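Local coordinates for protein esterase A (Caulobacter crescentus, PDB 5GKV) that probably hydrolyses ester substrates, as a homologue of penicillin-binding proteins in the serine beta-lactamase family, at residues 253-256 with 257-261; 377-380 with 381-385. All blocks are in the same frame, centred on the assembly; numbering follows the deposited sequence.

Interaction 1: residues 253-256 with 257-261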
loop_
_atom_site.group_PDB
_atom_site.type_symbol
_atom_site.label_atom_id
_atom_site.label_comp_id
_atom_site.label_asym_id
_atom_site.label_seq_id
_atom_site.Cartn_x
_atom_site.Cartn_y
_atom_site.Cartn_z
ATOM N N ALA A 253 -0.445 13.876 -15.435
ATOM C CA ALA A 253 -1.114 13.470 -14.198
ATOM C C ALA A 253 -2.380 12.661 -14.471
ATOM O O ALA A 253 -2.672 11.698 -13.750
ATOM C CB ALA A 253 -1.443 14.699 -13.354
ATOM N N ALA A 254 -3.144 13.035 -15.505
ATOM C CA ALA A 254 -4.382 12.327 -15.823
ATOM C C ALA A 254 -4.115 10.887 -16.262
ATOM O O ALA A 254 -4.823 9.961 -15.836
ATOM C CB ALA A 254 -5.158 13.086 -16.904
ATOM N N GLU A 255 -3.114 10.665 -17.120
ATOM C CA GLU A 255 -2.839 9.287 -17.517
ATOM C C GLU A 255 -2.286 8.476 -16.345
ATOM O O GLU A 255 -2.624 7.297 -16.190
ATOM C CB GLU A 255 -1.891 9.229 -18.719
ATOM C CG GLU A 255 -2.123 7.969 -19.589
ATOM C CD GLU A 255 -0.967 7.649 -20.528
ATOM O OE1 GLU A 255 -0.889 6.495 -21.019
ATOM O OE2 GLU A 255 -0.141 8.553 -20.781
ATOM N N TRP A 256 -1.457 9.095 -15.495
ATOM C CA TRP A 256 -0.952 8.382 -14.326
ATOM C C TRP A 256 -2.088 7.958 -13.406
ATOM O O TRP A 256 -2.025 6.881 -12.799
ATOM C CB TRP A 256 0.061 9.245 -13.567
ATOM C CG TRP A 256 0.702 8.535 -12.408
ATOM C CD1 TRP A 256 1.818 7.740 -12.441
ATOM C CD2 TRP A 256 0.262 8.556 -11.044
ATOM N NE1 TRP A 256 2.097 7.267 -11.178
ATOM C CE2 TRP A 256 1.159 7.754 -10.303
ATOM C CE3 TRP A 256 -0.804 9.178 -10.376
ATOM C CZ2 TRP A 256 1.025 7.560 -8.926
ATOM C CZ3 TRP A 256 -0.940 8.977 -9.018
ATOM C CH2 TRP A 256 -0.029 8.178 -8.306
ATOM N N ARG A 257 -3.147 8.769 -13.314
ATOM C CA ARG A 257 -4.328 8.363 -12.558
ATOM C C ARG A 257 -5.104 7.260 -13.266
ATOM O O ARG A 257 -5.587 6.325 -12.617
ATOM C CB ARG A 257 -5.227 9.571 -12.321
ATOM C CG ARG A 257 -4.558 10.626 -11.457
ATOM C CD ARG A 257 -5.419 11.861 -11.310
ATOM N NE ARG A 257 -4.666 12.911 -10.630
ATOM C CZ ARG A 257 -5.057 14.179 -10.536
ATOM N NH1 ARG A 257 -6.200 14.574 -11.083
ATOM N NH2 ARG A 257 -4.299 15.057 -9.895
ATOM N N ARG A 258 -5.229 7.353 -14.597
ATOM C CA ARG A 258 -6.130 6.477 -15.345
ATOM C C ARG A 258 -5.638 5.033 -15.378
ATOM O O ARG A 258 -6.444 4.095 -15.293
ATOM C CB ARG A 258 -6.306 6.991 -16.784
ATOM C CG ARG A 258 -7.278 8.158 -16.969
ATOM C CD ARG A 258 -7.565 8.420 -18.470
ATOM N NE ARG A 258 -6.458 9.105 -19.145
ATOM C CZ ARG A 258 -6.326 10.428 -19.228
ATOM N NH1 ARG A 258 -7.238 11.225 -18.687
ATOM N NH2 ARG A 258 -5.278 10.961 -19.854
ATOM N N VAL A 259 -4.329 4.828 -15.544
ATOM C CA VAL A 259 -3.790 3.478 -15.702
ATOM C C VAL A 259 -3.795 2.767 -14.354
ATOM O O VAL A 259 -4.180 3.347 -13.332
ATOM C CB VAL A 259 -2.372 3.501 -16.309
ATOM C CG1 VAL A 259 -2.411 4.060 -17.727
ATOM C CG2 VAL A 259 -1.406 4.315 -15.423
ATOM N N GLU A 260 -3.374 1.508 -14.338
ATOM C CA GLU A 260 -3.289 0.732 -13.108
ATOM C C GLU A 260 -1.822 0.526 -12.769
ATOM O O GLU A 260 -1.087 -0.087 -13.547
ATOM C CB GLU A 260 -3.981 -0.619 -13.256
ATOM C CG GLU A 260 -5.449 -0.528 -13.581
ATOM C CD GLU A 260 -6.124 -1.880 -13.434
ATOM O OE1 GLU A 260 -5.492 -2.797 -12.836
ATOM O OE2 GLU A 260 -7.271 -2.016 -13.914
ATOM N N ILE A 261 -1.401 1.042 -11.620
ATOM C CA ILE A 261 -0.070 0.762 -11.092
ATOM C C ILE A 261 -0.284 0.254 -9.669
ATOM O O ILE A 261 -0.271 1.047 -8.713
ATOM C CB ILE A 261 0.834 2.005 -11.162
ATOM C CG1 ILE A 261 0.881 2.541 -12.602
ATOM C CG2 ILE A 261 2.250 1.666 -10.651
ATOM C CD1 ILE A 261 1.703 3.814 -12.797
#
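Arg257 reaches back along the helix surface toward Ala253, one turn earlier. Its CG sits 3.2 Å from Ala253 O, and the chain stays extended to NE, so that the aliphatic part runs past that carbonyl and the guanidinium ends near the methyl of Ala253. Trp256 CE3 meets Arg257 CG at 4.2 Å, the two side chains crossing at about a right angle with ring and guanidinium planes 73° apart. With CG anti to the backbone N (chi1 -176°), the Trp256 indole meets Ile261 through its pyrrole part, NE1 being 3.8 Å from Ile261 CD1, and this pair too crosses at about a right angle. Arg258 also turns back but ends differently: a bend at chi3 (-76°) lays its guanidinium over the Ala254-Glu255 peptide bond. Ala254 C lies 3.7 Å above the guanidinium plane, over its centre, and Glu255 N is on the same face, nearer the rim. Arg258 NH1 is 3.3 Å from Ala254 CB and also forms a salt bridge with Asp212, consistent with the guanidinium being held in this orientation.

The helix ends here. Val259 N donates to Glu255 O at 3.1 Å, yet the backbone of Val259 has already turned extended, and its CG2 lies 3.3 Å from the same oxygen. Beyond this last turn, Asn265 accepts from Ile261 N and donates to the carbonyls of Trp256 and Val259. Around the short surface helix 253-258, the loop holding Leu210, His215 and Val218 packs on the arginine side, while Glu260 ties the exit to the start of helix 190-202 through Thr189 and Gly191 N.

Interaction 2: residues 377-380 with 381-385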
loop_
_atom_site.group_PDB
_atom_site.type_symbol
_atom_site.label_atom_id
_atom_site.label_comp_id
_atom_site.label_asym_id
_atom_site.label_seq_id
_atom_site.Cartn_x
_atom_site.Cartn_y
_atom_site.Cartn_z
ATOM N N ARG A 377 1.653 8.780 15.720
ATOM C CA ARG A 377 1.049 9.407 16.896
ATOM C C ARG A 377 -0.457 9.181 16.926
ATOM O O ARG A 377 -1.043 8.992 17.999
ATOM C CB ARG A 377 1.334 10.910 16.915
ATOM C CG ARG A 377 2.778 11.317 17.184
ATOM C CD ARG A 377 2.862 12.851 17.426
ATOM N NE ARG A 377 2.661 13.629 16.198
ATOM C CZ ARG A 377 3.649 13.998 15.384
ATOM N NH1 ARG A 377 4.908 13.682 15.684
ATOM N NH2 ARG A 377 3.389 14.702 14.285
ATOM N N LEU A 378 -1.111 9.229 15.759
ATOM C CA LEU A 378 -2.559 9.022 15.707
ATOM C C LEU A 378 -2.924 7.593 16.093
ATOM O O LEU A 378 -3.845 7.366 16.892
ATOM C CB LEU A 378 -3.097 9.348 14.303
ATOM C CG LEU A 378 -3.126 10.841 13.944
ATOM C CD1 LEU A 378 -3.364 11.047 12.436
ATOM C CD2 LEU A 378 -4.206 11.576 14.785
ATOM N N ILE A 379 -2.203 6.617 15.540
ATOM C CA ILE A 379 -2.483 5.215 15.838
ATOM C C ILE A 379 -2.211 4.926 17.308
ATOM O O ILE A 379 -2.955 4.190 17.964
ATOM C CB ILE A 379 -1.660 4.306 14.904
ATOM C CG1 ILE A 379 -2.127 4.494 13.445
ATOM C CG2 ILE A 379 -1.774 2.835 15.314
ATOM C CD1 ILE A 379 -1.178 3.891 12.406
ATOM N N GLU A 380 -1.143 5.504 17.851
ATOM C CA GLU A 380 -0.839 5.274 19.260
ATOM C C GLU A 380 -1.915 5.882 20.154
ATOM O O GLU A 380 -2.336 5.265 21.142
ATOM C CB GLU A 380 0.560 5.824 19.576
ATOM C CG GLU A 380 1.642 4.982 18.871
ATOM C CD GLU A 380 3.068 5.417 19.174
ATOM O OE1 GLU A 380 3.264 6.582 19.576
ATOM O OE2 GLU A 380 3.994 4.584 19.015
ATOM N N ALA A 381 -2.427 7.058 19.792
ATOM C CA ALA A 381 -3.535 7.635 20.548
ATOM C C ALA A 381 -4.786 6.773 20.461
ATOM O O ALA A 381 -5.544 6.652 21.440
ATOM C CB ALA A 381 -3.844 9.048 20.044
ATOM N N ALA A 382 -5.050 6.195 19.286
ATOM C CA ALA A 382 -6.231 5.353 19.150
ATOM C C ALA A 382 -6.115 4.126 20.048
ATOM O O ALA A 382 -7.062 3.775 20.762
ATOM C CB ALA A 382 -6.420 4.947 17.687
ATOM N N TYR A 383 -4.944 3.469 20.034
ATOM C CA TYR A 383 -4.755 2.297 20.888
ATOM C C TYR A 383 -4.806 2.662 22.368
ATOM O O TYR A 383 -5.307 1.875 23.183
ATOM C CB TYR A 383 -3.429 1.602 20.565
ATOM C CG TYR A 383 -3.536 0.569 19.461
ATOM C CD1 TYR A 383 -3.252 0.907 18.136
ATOM C CD2 TYR A 383 -3.903 -0.748 19.743
ATOM C CE1 TYR A 383 -3.347 -0.042 17.117
ATOM C CE2 TYR A 383 -3.996 -1.699 18.735
ATOM C CZ TYR A 383 -3.717 -1.334 17.426
ATOM O OH TYR A 383 -3.802 -2.267 16.426
ATOM N N ALA A 384 -4.271 3.832 22.744
ATOM C CA ALA A 384 -4.317 4.251 24.144
ATOM C C ALA A 384 -5.734 4.571 24.600
ATOM O O ALA A 384 -5.969 4.722 25.805
ATOM C CB ALA A 384 -3.421 5.473 24.374
ATOM N N SER A 385 -6.673 4.689 23.667
ATOM C CA SER A 385 -8.070 4.937 23.983
ATOM C C SER A 385 -8.863 3.657 24.186
ATOM O O SER A 385 -10.019 3.724 24.624
ATOM C CB SER A 385 -8.716 5.766 22.867
ATOM O OG SER A 385 -8.062 7.024 22.753
#
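The ring of Tyr383 receives Ile379 O at its edge, in the ring plane, with Tyr383 CD1 3.3 Å from that oxygen. Ile379 CG2 lies along the same edge, 3.7 Å from Tyr383 CD1 and as near to Tyr383 CE1. This branch is anti to its own backbone N, and the two side chains, one helical turn apart, lie side by side pointing the same way. Ile379 O therefore has two neighbours from one residue: the ring edge, and Tyr383 N, which donates to it at 3.0 Å with an N-H...O angle of 168°. The phenol OH is held at its far end by Asp351. Further round the helix, small residues stay close to the backbone: Ala381 CB is 3.5 Å from Arg377 O. Ser385 OG donates to Ala381 O at 2.9 Å, a side-chain bond reaching one turn back.

Ile379 and Tyr383 rest on Phe349 of strand 347-351, Ala382 on Phe47 of strand 42-49, and Leu378 on Val30 and Phe31 of helix 25-35. A C-terminal helix laid against the antiparallel sheet beside the N-terminal helix is characteristic of the alpha/beta domain of the serine beta-lactamase and penicillin-binding-protein fold.

In the fold
Interactions 1 and 2 lie on opposite sides of the chain's centre, their own centres 34 Å apart and their nearest atoms about 21 Å apart, so neither touches the other. They differ in setting: 253-261 is a surface contact, whereas five of the eight touching residues in 377-385 are buried, although its centre is farther from that of the chain (21 Å against 16 Å). One spans a short helix and its exit into a loop; the other lies in the C-terminal helix 373-384. In this family the nucleophilic serine belongs to an SxxK motif, expected here at the N-terminal end of helix 82-95, with its serine just before the helix; nothing in either contact points to a catalytic role.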